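Local coordinates for protein mandalate racemase/muconate lactonizing enzyme (Unidentified, PDB 4E4U) that probably catalyses an isomerase-type reaction of the mandelate racemase/muconate lactonizing enzyme group within the enolase superfamily, though its substrate is not established, at residues 150-155 / 161-166; 189-194 / 204-209; 72-77 / 262-267; 68-73 / 288-293. All coordinates share one frame; numbering follows the deposited sequence. Where two conformers were deposited one is given.

Contact 1 (150-155 / 161-166); sequences ECAAEN and TAVKFD
A152 and V163 mark the closest backbone approach of 150-155 and 161-166, CA atoms 6.6 Å apart, and the two segments bury 101 Å² between them. V163 carries the strand side alone, its side chain leaving the backbone toward the helix and its two methyls dividing the work. CG2 of V163 lies 4.2 Å from CB of A152, while CG1 of V163 stands 4.1 Å from CB of N155. With CG1 anti to the carbonyl carbon (chi1 -66°), the methyls are spread over residues three apart on the helix, spacing that presents both on one face. N155 contributes only its CB here. Its amide is turned to another task, with OD1 hydrogen-bonded to a bound dimercaptobutanediol whose sulfur is covalently linked to C151; that molecule probably came from the crystallisation liquor. The apolar patch continues past the segments, since V194 of helix 181-198 touches both A152 and V163. On the other face of the strand, K164 forms a salt bridge with E233 and a hydrogen bond with the hydroxyl of Y128. Helix outside and parallel strand inside, joined in the unit 125-130, 145-158, 162-165, make this a beta-alpha-beta crossover of the TIM-barrel-like domain characteristic of the enolase superfamily.

Contact 2 (189-194 / 204-209); sequences LFCRRV and LLFGTH
C191 and V194 clasp the side chain of L204 from one face of helix 181-198, each meeting a different methyl. The tightest point is CG1 of V194 against CD2 of L204 at 3.5 Å, the side chains lying alongside but pointing opposite ways. CD1 of L204 lies 3.9 Å from the carbonyl O of C191 and 4.1 Å from its CB. Beyond it SG of C191 comes within 3.7 Å of CD1 of F206, a sulfur-aromatic contact in which the sulfur sits obliquely, 72° off the ring normal. SG stands anti to the carbonyl carbon (chi1 -71°), which directs it to this ring. All four touching residues are buried. R192, on the outward side, is directed away from the strand and exposed to solvent. The segment axes run nearly antiparallel, at 165° and 10.2 Å. Flanking elements complete the layer: F165 and V163 of strand 162-165 touch C191 and V194 respectively, A152 of helix 145-158 meets V194, and L220 and L224 of helix 214-224 close on F206.

Contact 3 (72-77 / 262-267); sequences RLFRQA and TTKYEF
F74, with 55 Å² buried, contributes the largest share, ahead of Y265 and R75; CG anti to the backbone N (chi1 178°) extends its ring toward helix 263-272. CZ of F74 stands 4.0 Å from CG2 of T263, which abuts the edge of the ring nearly level with it. The ammonium of K264 approaches the same ring obliquely, NZ 3.7 Å from CE2 of F74, but its salt bridge is with E291. Y265 meets R75: NH1 of R75 donates a weak bond to OH of Y265 at 3.0 Å, bent to 130°, with the guanidinium and phenol planes 80° apart. One water accepts from both NH1 of R75 and NZ of K264, bridging cations whose nitrogens are 4.8 Å apart. R75 also donates through NE to the carbonyl of A173 of a neighbouring subunit. Buried like-charged groups share a water while E291 probably offsets the lysine charge, and the polar part of the contact, buried like the rest, joins the N-terminal domain to the barrel domain at a subunit boundary.

Contact 4 (68-73 / 288-293); sequences HHVERL and GLLEAK
One methyl of L290, CD2, makes every close contact with 68-73. It lies 3.8 Å from CG2 of V70 and 3.6 Å from OE2 of E71, and CG and CD of E71 are each 3.9 Å from this L290 CD2. The methyl therefore rests against both the aliphatic stem and the carboxylate of the glutamate, whose side chain lies roughly perpendicular to the leucine. L290 reaches across with CG anti to its backbone N (chi1 -179°), whereas E71 folds at chi2 (-85°), a bend that carries its carboxylate over to the leucine. The helices belong to the two domains of the enolase-superfamily architecture: helix 70-79 to the N-terminal, helix 289-301 to the barrel-like C-terminal domain. Both segments sit at helix beginnings, with H69 and G288 as N-caps, and the closest CA pair between 68-73 and 288-293 is V70 and L290, 7.5 Å apart. In the next shell, E98 of helix 88-109 touches V70 and accepts hydrogen bonds from the backbone N of L289 and of L290, tying the first turn of helix 289-301 to the N-terminal domain. OE2 of E71 is gripped by two lysines, K294 of its own chain and K293 of a neighbouring subunit, which fix the carboxylate and probably favour its charged form. The same neighbouring subunit packs its G118 on L290.

Overall arrangement
From the N terminus, helix 70-79 opens both contact 4 and contact 3, which share R72 and L73. The chain then enters the barrel domain, where contact 1 closes a short loop between 150-155 and 161-166, and contact 2 follows in series, joining 189-194 to 204-209. Both are nested in the long loop that contact 3 closes at 262-267 and in the slightly longer one that contact 4 closes at 288-293. Contacts 1 and 2 adjoin through neighbouring parallel strands, with OD2 of D166 2.6 Å from ND1 of H209. Contacts 3 and 4 bind the two domains together, on the opposite side of the chain centre; centres of contacts 1 and 3 are about 35 Å apart.

Contact 1 (150-155 / 161-166)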
loop_
_atom_site.group_PDB
_atom_site.type_symbol
_atom_site.label_atom_id
_atom_site.label_comp_id
_atom_site.label_asym_id
_atom_site.label_seq_id
_atom_site.Cartn_x
_atom_site.Cartn_y
_atom_site.Cartn_z
ATOM N N GLU A 150 30.415 -34.907 10.538
ATOM C CA GLU A 150 31.424 -35.782 9.947
ATOM C C GLU A 150 31.137 -35.990 8.464
ATOM O O GLU A 150 32.042 -35.937 7.628
ATOM C CB GLU A 150 31.442 -37.126 10.677
ATOM C CG GLU A 150 32.347 -38.176 10.051
ATOM C CD GLU A 150 32.309 -39.497 10.794
ATOM O OE1 GLU A 150 31.207 -40.061 10.964
ATOM O OE2 GLU A 150 33.387 -39.969 11.205
ATOM N N CYS A 151 29.869 -36.217 8.146
ATOM C CA CYS A 151 29.448 -36.401 6.766
ATOM C C CYS A 151 29.695 -35.132 5.946
ATOM O O CYS A 151 30.158 -35.197 4.807
ATOM C CB CYS A 151 27.971 -36.793 6.736
ATOM S SG CYS A 151 27.269 -37.020 5.095
ATOM N N ALA A 152 29.380 -33.977 6.525
ATOM C CA ALA A 152 29.636 -32.710 5.848
ATOM C C ALA A 152 31.120 -32.555 5.517
ATOM O O ALA A 152 31.480 -32.140 4.415
ATOM C CB ALA A 152 29.158 -31.548 6.693
ATOM N N ALA A 153 31.978 -32.880 6.479
ATOM C CA ALA A 153 33.417 -32.778 6.274
ATOM C C ALA A 153 33.881 -33.688 5.135
ATOM O O ALA A 153 34.738 -33.300 4.341
ATOM C CB ALA A 153 34.161 -33.099 7.562
ATOM N N GLU A 154 33.318 -34.890 5.048
ATOM C CA GLU A 154 33.667 -35.796 3.954
ATOM C C GLU A 154 33.188 -35.258 2.609
ATOM O O GLU A 154 33.889 -35.370 1.607
ATOM C CB GLU A 154 33.132 -37.206 4.202
ATOM C CG GLU A 154 33.788 -37.929 5.361
ATOM C CD GLU A 154 35.298 -38.004 5.223
ATOM O OE1 GLU A 154 35.790 -38.262 4.103
ATOM O OE2 GLU A 154 35.995 -37.795 6.237
ATOM N N ASN A 155 32.004 -34.653 2.589
ATOM C CA ASN A 155 31.508 -34.039 1.363
ATOM C C ASN A 155 32.395 -32.881 0.901
ATOM O O ASN A 155 32.620 -32.704 -0.295
ATOM C CB ASN A 155 30.042 -33.621 1.515
ATOM C CG ASN A 155 29.088 -34.772 1.271
ATOM O OD1 ASN A 155 29.196 -35.473 0.269
ATOM N ND2 ASN A 155 28.155 -34.977 2.188
ATOM N N THR A 161 30.641 -27.580 -2.167
ATOM C CA THR A 161 30.708 -26.229 -1.611
ATOM C C THR A 161 29.420 -25.833 -0.885
ATOM O O THR A 161 29.247 -24.671 -0.516
ATOM C CB THR A 161 30.991 -25.185 -2.704
ATOM O OG1 THR A 161 29.926 -25.199 -3.662
ATOM C CG2 THR A 161 32.300 -25.493 -3.403
ATOM N N ALA A 162 28.521 -26.794 -0.687
ATOM C CA ALA A 162 27.288 -26.574 0.068
ATOM C C ALA A 162 26.727 -27.928 0.474
ATOM O O ALA A 162 26.888 -28.912 -0.253
ATOM C CB ALA A 162 26.267 -25.800 -0.760
ATOM N N VAL A 163 26.088 -27.981 1.641
ATOM C CA VAL A 163 25.476 -29.218 2.123
ATOM C C VAL A 163 24.124 -28.885 2.738
ATOM O O VAL A 163 23.943 -27.790 3.283
ATOM C CB VAL A 163 26.367 -29.955 3.157
ATOM C CG1 VAL A 163 27.660 -30.446 2.503
ATOM C CG2 VAL A 163 26.662 -29.059 4.369
ATOM N N LYS A 164 23.173 -29.816 2.640
ATOM C CA LYS A 164 21.817 -29.586 3.137
ATOM C C LYS A 164 21.420 -30.626 4.185
ATOM O O LYS A 164 21.834 -31.781 4.121
ATOM C CB LYS A 164 20.820 -29.588 1.978
ATOM C CG LYS A 164 19.425 -29.120 2.370
ATOM C CD LYS A 164 18.638 -28.614 1.163
ATOM C CE LYS A 164 17.869 -29.727 0.481
ATOM N NZ LYS A 164 17.011 -29.235 -0.644
ATOM N N PHE A 165 20.603 -30.209 5.149
ATOM C CA PHE A 165 20.146 -31.101 6.223
ATOM C C PHE A 165 18.860 -30.526 6.809
ATOM O O PHE A 165 18.635 -29.315 6.741
ATOM C CB PHE A 165 21.226 -31.279 7.313
ATOM C CG PHE A 165 21.830 -29.986 7.773
ATOM C CD1 PHE A 165 22.872 -29.403 7.067
ATOM C CD2 PHE A 165 21.341 -29.341 8.903
ATOM C CE1 PHE A 165 23.412 -28.188 7.476
ATOM C CE2 PHE A 165 21.878 -28.131 9.319
ATOM C CZ PHE A 165 22.916 -27.556 8.604
ATOM N N ASP A 166 18.003 -31.395 7.350
ATOM C CA ASP A 166 16.766 -30.954 8.001
ATOM C C ASP A 166 16.614 -31.570 9.391
ATOM O O ASP A 166 16.120 -32.696 9.533
ATOM C CB ASP A 166 15.529 -31.299 7.161
ATOM C CG ASP A 166 14.241 -30.791 7.801
ATOM O OD1 ASP A 166 14.321 -30.141 8.863
ATOM O OD2 ASP A 166 13.147 -31.032 7.255
#

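Contact 2 (189-194 / 204-209)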
loop_
_atom_site.group_PDB
_atom_site.type_symbol
_atom_site.label_atom_id
_atom_site.label_comp_id
_atom_site.label_asym_id
_atom_site.label_seq_id
_atom_site.Cartn_x
_atom_site.Cartn_y
_atom_site.Cartn_z
ATOM N N LEU A 189 22.035 -26.604 17.082
ATOM C CA LEU A 189 23.194 -27.465 17.322
ATOM C C LEU A 189 23.712 -28.113 16.038
ATOM O O LEU A 189 24.923 -28.223 15.844
ATOM C CB LEU A 189 22.867 -28.536 18.364
ATOM C CG LEU A 189 24.050 -29.412 18.772
ATOM C CD1 LEU A 189 25.179 -28.561 19.341
ATOM C CD2 LEU A 189 23.615 -30.460 19.778
ATOM N N PHE A 190 22.805 -28.543 15.163
ATOM C CA PHE A 190 23.219 -29.067 13.864
ATOM C C PHE A 190 24.004 -28.015 13.093
ATOM O O PHE A 190 25.071 -28.303 12.543
ATOM C CB PHE A 190 22.014 -29.516 13.038
ATOM C CG PHE A 190 21.716 -30.983 13.139
ATOM C CD1 PHE A 190 21.152 -31.517 14.296
ATOM C CD2 PHE A 190 21.974 -31.828 12.071
ATOM C CE1 PHE A 190 20.861 -32.873 14.384
ATOM C CE2 PHE A 190 21.695 -33.183 12.153
ATOM C CZ PHE A 190 21.138 -33.709 13.311
ATOM N N CYS A 191 23.489 -26.790 13.055
ATOM C CA CYS A 191 24.195 -25.730 12.345
ATOM C C CYS A 191 25.561 -25.466 12.965
ATOM O O CYS A 191 26.550 -25.293 12.253
ATOM C CB CYS A 191 23.365 -24.446 12.282
ATOM S SG CYS A 191 21.956 -24.576 11.181
ATOM N N ARG A 192 25.619 -25.455 14.293
ATOM C CA ARG A 192 26.873 -25.197 14.984
ATOM C C ARG A 192 27.913 -26.259 14.645
ATOM O O ARG A 192 29.056 -25.935 14.297
ATOM C CB ARG A 192 26.646 -25.159 16.493
ATOM C CG ARG A 192 27.897 -24.823 17.275
ATOM C CD ARG A 192 27.625 -24.797 18.771
ATOM N NE ARG A 192 28.835 -24.505 19.532
ATOM C CZ ARG A 192 29.151 -23.298 19.992
ATOM N NH1 ARG A 192 28.339 -22.270 19.774
ATOM N NH2 ARG A 192 30.274 -23.116 20.674
ATOM N N ARG A 193 27.515 -27.523 14.744
ATOM C CA ARG A 193 28.442 -28.627 14.509
ATOM C C ARG A 193 28.864 -28.738 13.046
ATOM O O ARG A 193 30.032 -28.984 12.756
ATOM C CB ARG A 193 27.846 -29.949 14.998
ATOM C CG ARG A 193 27.614 -30.005 16.503
ATOM C CD ARG A 193 28.919 -30.034 17.288
ATOM N NE ARG A 193 28.683 -29.836 18.717
ATOM C CZ ARG A 193 28.182 -30.758 19.536
ATOM N NH1 ARG A 193 27.850 -31.961 19.080
ATOM N NH2 ARG A 193 28.006 -30.477 20.821
ATOM N N VAL A 194 27.917 -28.563 12.129
ATOM C CA VAL A 194 28.241 -28.620 10.705
ATOM C C VAL A 194 29.138 -27.439 10.317
ATOM O O VAL A 194 30.128 -27.628 9.616
ATOM C CB VAL A 194 26.994 -28.716 9.795
ATOM C CG1 VAL A 194 27.408 -28.699 8.329
ATOM C CG2 VAL A 194 26.218 -29.995 10.099
ATOM N N LEU A 204 25.878 -23.664 4.415
ATOM C CA LEU A 204 24.834 -24.460 5.041
ATOM C C LEU A 204 23.510 -24.170 4.358
ATOM O O LEU A 204 23.122 -23.007 4.200
ATOM C CB LEU A 204 24.684 -24.087 6.516
ATOM C CG LEU A 204 25.923 -24.091 7.405
ATOM C CD1 LEU A 204 25.558 -23.726 8.835
ATOM C CD2 LEU A 204 26.582 -25.433 7.367
ATOM N N LEU A 205 22.813 -25.228 3.964
ATOM C CA LEU A 205 21.476 -25.117 3.397
ATOM C C LEU A 205 20.525 -25.729 4.406
ATOM O O LEU A 205 20.577 -26.932 4.667
ATOM C CB LEU A 205 21.397 -25.862 2.063
ATOM C CG LEU A 205 22.493 -25.503 1.067
ATOM C CD1 LEU A 205 22.405 -26.374 -0.162
ATOM C CD2 LEU A 205 22.415 -24.046 0.692
ATOM N N PHE A 206 19.684 -24.902 5.015
ATOM C CA PHE A 206 18.804 -25.411 6.051
ATOM C C PHE A 206 17.543 -25.936 5.375
ATOM O O PHE A 206 16.671 -25.162 4.975
ATOM C CB PHE A 206 18.504 -24.348 7.111
ATOM C CG PHE A 206 18.000 -24.926 8.390
ATOM C CD1 PHE A 206 18.884 -25.390 9.356
ATOM C CD2 PHE A 206 16.641 -25.042 8.613
ATOM C CE1 PHE A 206 18.415 -25.939 10.528
ATOM C CE2 PHE A 206 16.165 -25.589 9.781
ATOM C CZ PHE A 206 17.048 -26.038 10.740
ATOM N N GLY A 207 17.484 -27.256 5.216
ATOM C CA GLY A 207 16.561 -27.878 4.284
ATOM C C GLY A 207 15.231 -28.311 4.853
ATOM O O GLY A 207 14.804 -29.455 4.655
ATOM N N THR A 208 14.563 -27.391 5.539
ATOM C CA THR A 208 13.251 -27.658 6.116
ATOM C C THR A 208 12.207 -28.025 5.055
ATOM O O THR A 208 12.410 -27.803 3.847
ATOM C CB THR A 208 12.789 -26.479 6.996
ATOM O OG1 THR A 208 13.533 -25.299 6.649
ATOM C CG2 THR A 208 13.072 -26.791 8.450
ATOM N N HIS A 209 11.099 -28.591 5.525
ATOM C CA HIS A 209 10.053 -29.184 4.687
ATOM C C HIS A 209 8.669 -28.598 5.024
ATOM O O HIS A 209 7.664 -29.311 5.013
ATOM C CB HIS A 209 9.998 -30.703 4.906
ATOM C CG HIS A 209 11.126 -31.468 4.282
ATOM N ND1 HIS A 209 12.349 -31.632 4.887
ATOM C CD2 HIS A 209 11.187 -32.160 3.115
ATOM C CE1 HIS A 209 13.127 -32.373 4.119
ATOM N NE2 HIS A 209 12.447 -32.705 3.038
#

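Contact 3 (72-77 / 262-267)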
loop_
_atom_site.group_PDB
_atom_site.type_symbol
_atom_site.label_atom_id
_atom_site.label_comp_id
_atom_site.label_asym_id
_atom_site.label_seq_id
_atom_site.Cartn_x
_atom_site.Cartn_y
_atom_site.Cartn_z
ATOM N N ARG A 72 1.856 -25.111 -27.272
ATOM C CA ARG A 72 0.576 -25.763 -27.512
ATOM C C ARG A 72 0.342 -26.858 -26.481
ATOM O O ARG A 72 -0.726 -26.925 -25.858
ATOM C CB ARG A 72 0.561 -26.360 -28.922
ATOM C CG ARG A 72 -0.709 -27.113 -29.292
ATOM C CD ARG A 72 -0.388 -28.270 -30.262
ATOM N NE ARG A 72 0.374 -29.307 -29.566
ATOM C CZ ARG A 72 -0.171 -30.226 -28.775
ATOM N NH1 ARG A 72 -1.491 -30.267 -28.604
ATOM N NH2 ARG A 72 0.600 -31.113 -28.163
ATOM N N LEU A 73 1.329 -27.731 -26.314
ATOM C CA LEU A 73 1.210 -28.818 -25.348
ATOM C C LEU A 73 0.895 -28.305 -23.948
ATOM O O LEU A 73 -0.034 -28.793 -23.289
ATOM C CB LEU A 73 2.487 -29.653 -25.331
ATOM C CG LEU A 73 2.583 -30.736 -24.256
ATOM C CD1 LEU A 73 1.411 -31.719 -24.341
ATOM C CD2 LEU A 73 3.924 -31.452 -24.365
ATOM N N PHE A 74 1.662 -27.324 -23.483
ATOM C CA PHE A 74 1.420 -26.775 -22.161
ATOM C C PHE A 74 0.001 -26.204 -22.051
ATOM O O PHE A 74 -0.722 -26.507 -21.096
ATOM C CB PHE A 74 2.452 -25.711 -21.776
ATOM C CG PHE A 74 2.186 -25.107 -20.428
ATOM C CD1 PHE A 74 2.683 -25.702 -19.279
ATOM C CD2 PHE A 74 1.370 -23.989 -20.305
ATOM C CE1 PHE A 74 2.407 -25.171 -18.027
ATOM C CE2 PHE A 74 1.084 -23.457 -19.063
ATOM C CZ PHE A 74 1.595 -24.045 -17.923
ATOM N N ARG A 75 -0.397 -25.379 -23.019
ATOM C CA ARG A 75 -1.714 -24.747 -22.948
ATOM C C ARG A 75 -2.835 -25.779 -22.964
ATOM O O ARG A 75 -3.822 -25.628 -22.242
ATOM C CB ARG A 75 -1.925 -23.727 -24.074
ATOM C CG ARG A 75 -1.030 -22.483 -24.012
ATOM C CD ARG A 75 -1.104 -21.735 -22.686
ATOM N NE ARG A 75 -2.465 -21.379 -22.303
ATOM C CZ ARG A 75 -2.768 -20.676 -21.216
ATOM N NH1 ARG A 75 -1.799 -20.222 -20.429
ATOM N NH2 ARG A 75 -4.038 -20.417 -20.922
ATOM N N GLN A 76 -2.702 -26.818 -23.786
ATOM C CA GLN A 76 -3.749 -27.836 -23.836
ATOM C C GLN A 76 -3.856 -28.577 -22.505
ATOM O O GLN A 76 -4.952 -28.809 -22.000
ATOM C CB GLN A 76 -3.509 -28.841 -24.972
ATOM C CG GLN A 76 -3.468 -28.239 -26.372
ATOM C CD GLN A 76 -4.743 -27.525 -26.775
ATOM O OE1 GLN A 76 -5.853 -27.985 -26.491
ATOM N NE2 GLN A 76 -4.591 -26.405 -27.479
ATOM N N ALA A 77 -2.716 -28.958 -21.943
ATOM C CA ALA A 77 -2.717 -29.677 -20.672
ATOM C C ALA A 77 -3.240 -28.804 -19.535
ATOM O O ALA A 77 -4.057 -29.237 -18.723
ATOM C CB ALA A 77 -1.317 -30.187 -20.352
ATOM N N THR A 262 4.027 -24.964 -8.920
ATOM C CA THR A 262 3.988 -25.323 -10.324
ATOM C C THR A 262 3.455 -24.168 -11.164
ATOM O O THR A 262 2.571 -23.429 -10.727
ATOM C CB THR A 262 3.144 -26.599 -10.557
ATOM O OG1 THR A 262 3.210 -26.958 -11.942
ATOM C CG2 THR A 262 1.685 -26.398 -10.122
ATOM N N THR A 263 3.994 -24.048 -12.378
ATOM C CA THR A 263 3.702 -22.993 -13.357
ATOM C C THR A 263 4.228 -21.611 -12.994
ATOM O O THR A 263 4.419 -21.268 -11.819
ATOM C CB THR A 263 2.191 -22.839 -13.722
ATOM O OG1 THR A 263 1.514 -22.017 -12.754
ATOM C CG2 THR A 263 1.494 -24.188 -13.888
ATOM N N LYS A 264 4.422 -20.804 -14.032
ATOM C CA LYS A 264 4.843 -19.423 -13.869
ATOM C C LYS A 264 3.834 -18.604 -13.063
ATOM O O LYS A 264 4.211 -17.637 -12.416
ATOM C CB LYS A 264 5.064 -18.789 -15.238
ATOM C CG LYS A 264 3.822 -18.786 -16.124
ATOM C CD LYS A 264 4.210 -18.521 -17.579
ATOM C CE LYS A 264 3.053 -18.740 -18.541
ATOM N NZ LYS A 264 2.636 -20.179 -18.588
ATOM N N TYR A 265 2.563 -18.988 -13.090
ATOM C CA TYR A 265 1.542 -18.230 -12.372
ATOM C C TYR A 265 1.734 -18.298 -10.856
ATOM O O TYR A 265 1.551 -17.308 -10.155
ATOM C CB TYR A 265 0.149 -18.709 -12.771
ATOM C CG TYR A 265 -0.088 -18.610 -14.259
ATOM C CD1 TYR A 265 -0.248 -17.371 -14.873
ATOM C CD2 TYR A 265 -0.145 -19.749 -15.055
ATOM C CE1 TYR A 265 -0.461 -17.274 -16.243
ATOM C CE2 TYR A 265 -0.358 -19.658 -16.420
ATOM C CZ TYR A 265 -0.519 -18.424 -17.004
ATOM O OH TYR A 265 -0.729 -18.344 -18.357
ATOM N N GLU A 266 2.121 -19.466 -10.352
ATOM C CA GLU A 266 2.361 -19.617 -8.920
ATOM C C GLU A 266 3.646 -18.927 -8.489
ATOM O O GLU A 266 3.698 -18.289 -7.439
ATOM C CB GLU A 266 2.363 -21.091 -8.511
ATOM C CG GLU A 266 0.994 -21.714 -8.644
ATOM C CD GLU A 266 0.895 -23.132 -8.096
ATOM O OE1 GLU A 266 1.865 -23.638 -7.482
ATOM O OE2 GLU A 266 -0.180 -23.742 -8.280
ATOM N N PHE A 267 4.695 -19.048 -9.298
ATOM C CA PHE A 267 5.932 -18.360 -8.974
ATOM C C PHE A 267 5.782 -16.839 -9.057
ATOM O O PHE A 267 6.407 -16.121 -8.289
ATOM C CB PHE A 267 7.099 -18.884 -9.808
ATOM C CG PHE A 267 7.599 -20.221 -9.343
ATOM C CD1 PHE A 267 8.520 -20.298 -8.306
ATOM C CD2 PHE A 267 7.113 -21.401 -9.900
ATOM C CE1 PHE A 267 8.976 -21.527 -7.857
ATOM C CE2 PHE A 267 7.564 -22.638 -9.453
ATOM C CZ PHE A 267 8.496 -22.696 -8.427
HETATM O O HOH W 1 1.155 -20.229 -20.913
#

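Contact 4 (68-73 / 288-293)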
loop_
_atom_site.group_PDB
_atom_site.type_symbol
_atom_site.label_atom_id
_atom_site.label_comp_id
_atom_site.label_asym_id
_atom_site.label_seq_id
_atom_site.Cartn_x
_atom_site.Cartn_y
_atom_site.Cartn_z
ATOM N N HIS A 68 7.746 -30.103 -31.533
ATOM C CA HIS A 68 8.203 -28.719 -31.403
ATOM C C HIS A 68 7.175 -27.800 -30.749
ATOM O O HIS A 68 7.513 -26.709 -30.294
ATOM C CB HIS A 68 8.604 -28.141 -32.762
ATOM C CG HIS A 68 9.813 -28.787 -33.353
ATOM N ND1 HIS A 68 9.749 -29.949 -34.090
ATOM C CD2 HIS A 68 11.123 -28.440 -33.308
ATOM C CE1 HIS A 68 10.969 -30.292 -34.473
ATOM N NE2 HIS A 68 11.818 -29.392 -34.012
ATOM N N HIS A 69 5.923 -28.237 -30.697
ATOM C CA HIS A 69 4.840 -27.354 -30.287
ATOM C C HIS A 69 4.593 -27.413 -28.782
ATOM O O HIS A 69 3.522 -27.822 -28.318
ATOM C CB HIS A 69 3.590 -27.645 -31.122
ATOM C CG HIS A 69 3.799 -27.399 -32.584
ATOM N ND1 HIS A 69 2.865 -27.714 -33.539
ATOM C CD2 HIS A 69 4.865 -26.886 -33.245
ATOM C CE1 HIS A 69 3.335 -27.394 -34.732
ATOM N NE2 HIS A 69 4.548 -26.889 -34.584
ATOM N N VAL A 70 5.593 -26.972 -28.027
ATOM C CA VAL A 70 5.578 -27.098 -26.578
ATOM C C VAL A 70 4.681 -26.058 -25.894
ATOM O O VAL A 70 4.137 -26.332 -24.825
ATOM C CB VAL A 70 7.015 -27.102 -25.978
ATOM C CG1 VAL A 70 7.781 -28.355 -26.431
ATOM C CG2 VAL A 70 7.781 -25.836 -26.350
ATOM N N GLU A 71 4.534 -24.872 -26.486
ATOM C CA GLU A 71 3.532 -23.917 -26.000
ATOM C C GLU A 71 2.145 -24.535 -26.109
ATOM O O GLU A 71 1.351 -24.482 -25.169
ATOM C CB GLU A 71 3.548 -22.617 -26.809
ATOM C CG GLU A 71 4.735 -21.706 -26.542
ATOM C CD GLU A 71 4.541 -20.788 -25.349
ATOM O OE1 GLU A 71 3.468 -20.835 -24.702
ATOM O OE2 GLU A 71 5.460 -19.989 -25.066
ATOM N N ARG A 72 1.856 -25.111 -27.272
ATOM C CA ARG A 72 0.576 -25.763 -27.512
ATOM C C ARG A 72 0.342 -26.858 -26.481
ATOM O O ARG A 72 -0.726 -26.925 -25.858
ATOM C CB ARG A 72 0.561 -26.360 -28.922
ATOM C CG ARG A 72 -0.709 -27.113 -29.292
ATOM C CD ARG A 72 -0.388 -28.270 -30.262
ATOM N NE ARG A 72 0.374 -29.307 -29.566
ATOM C CZ ARG A 72 -0.171 -30.226 -28.775
ATOM N NH1 ARG A 72 -1.491 -30.267 -28.604
ATOM N NH2 ARG A 72 0.600 -31.113 -28.163
ATOM N N LEU A 73 1.329 -27.731 -26.314
ATOM C CA LEU A 73 1.210 -28.818 -25.348
ATOM C C LEU A 73 0.895 -28.305 -23.948
ATOM O O LEU A 73 -0.034 -28.793 -23.289
ATOM C CB LEU A 73 2.487 -29.653 -25.331
ATOM C CG LEU A 73 2.583 -30.736 -24.256
ATOM C CD1 LEU A 73 1.411 -31.719 -24.341
ATOM C CD2 LEU A 73 3.924 -31.452 -24.365
ATOM N N GLY A 288 7.509 -28.301 -17.394
ATOM C CA GLY A 288 8.488 -28.646 -18.414
ATOM C C GLY A 288 9.582 -27.605 -18.541
ATOM O O GLY A 288 9.664 -26.676 -17.734
ATOM N N LEU A 289 10.432 -27.755 -19.552
ATOM C CA LEU A 289 11.601 -26.892 -19.693
ATOM C C LEU A 289 11.273 -25.466 -20.122
ATOM O O LEU A 289 11.877 -24.522 -19.625
ATOM C CB LEU A 289 12.608 -27.517 -20.655
ATOM C CG LEU A 289 13.427 -28.640 -20.025
ATOM C CD1 LEU A 289 14.201 -29.394 -21.090
ATOM C CD2 LEU A 289 14.389 -28.066 -18.987
ATOM N N LEU A 290 10.333 -25.293 -21.042
ATOM C CA LEU A 290 9.978 -23.932 -21.433
ATOM C C LEU A 290 9.307 -23.198 -20.271
ATOM O O LEU A 290 9.643 -22.049 -19.986
ATOM C CB LEU A 290 9.109 -23.910 -22.690
ATOM C CG LEU A 290 8.727 -22.501 -23.156
ATOM C CD1 LEU A 290 9.966 -21.653 -23.419
ATOM C CD2 LEU A 290 7.826 -22.550 -24.382
ATOM N N GLU A 291 8.381 -23.863 -19.584
ATOM C CA GLU A 291 7.766 -23.250 -18.415
ATOM C C GLU A 291 8.815 -22.943 -17.335
ATOM O O GLU A 291 8.760 -21.899 -16.683
ATOM C CB GLU A 291 6.630 -24.121 -17.874
ATOM C CG GLU A 291 5.764 -23.440 -16.819
ATOM C CD GLU A 291 4.781 -22.410 -17.363
ATOM O OE1 GLU A 291 4.767 -22.106 -18.584
ATOM O OE2 GLU A 291 3.991 -21.912 -16.546
ATOM N N ALA A 292 9.789 -23.834 -17.159
ATOM C CA ALA A 292 10.865 -23.568 -16.203
ATOM C C ALA A 292 11.708 -22.357 -16.620
ATOM O O ALA A 292 12.096 -21.547 -15.787
ATOM C CB ALA A 292 11.739 -24.811 -16.015
ATOM N N LYS A 293 11.980 -22.233 -17.914
ATOM C CA LYS A 293 12.678 -21.060 -18.437
ATOM C C LYS A 293 11.882 -19.787 -18.146
ATOM O O LYS A 293 12.452 -18.752 -17.783
ATOM C CB LYS A 293 12.910 -21.210 -19.943
ATOM C CG LYS A 293 13.706 -20.087 -20.587
ATOM C CD LYS A 293 15.189 -20.235 -20.306
ATOM C CE LYS A 293 15.967 -19.064 -20.868
ATOM N NZ LYS A 293 17.433 -19.226 -20.673
#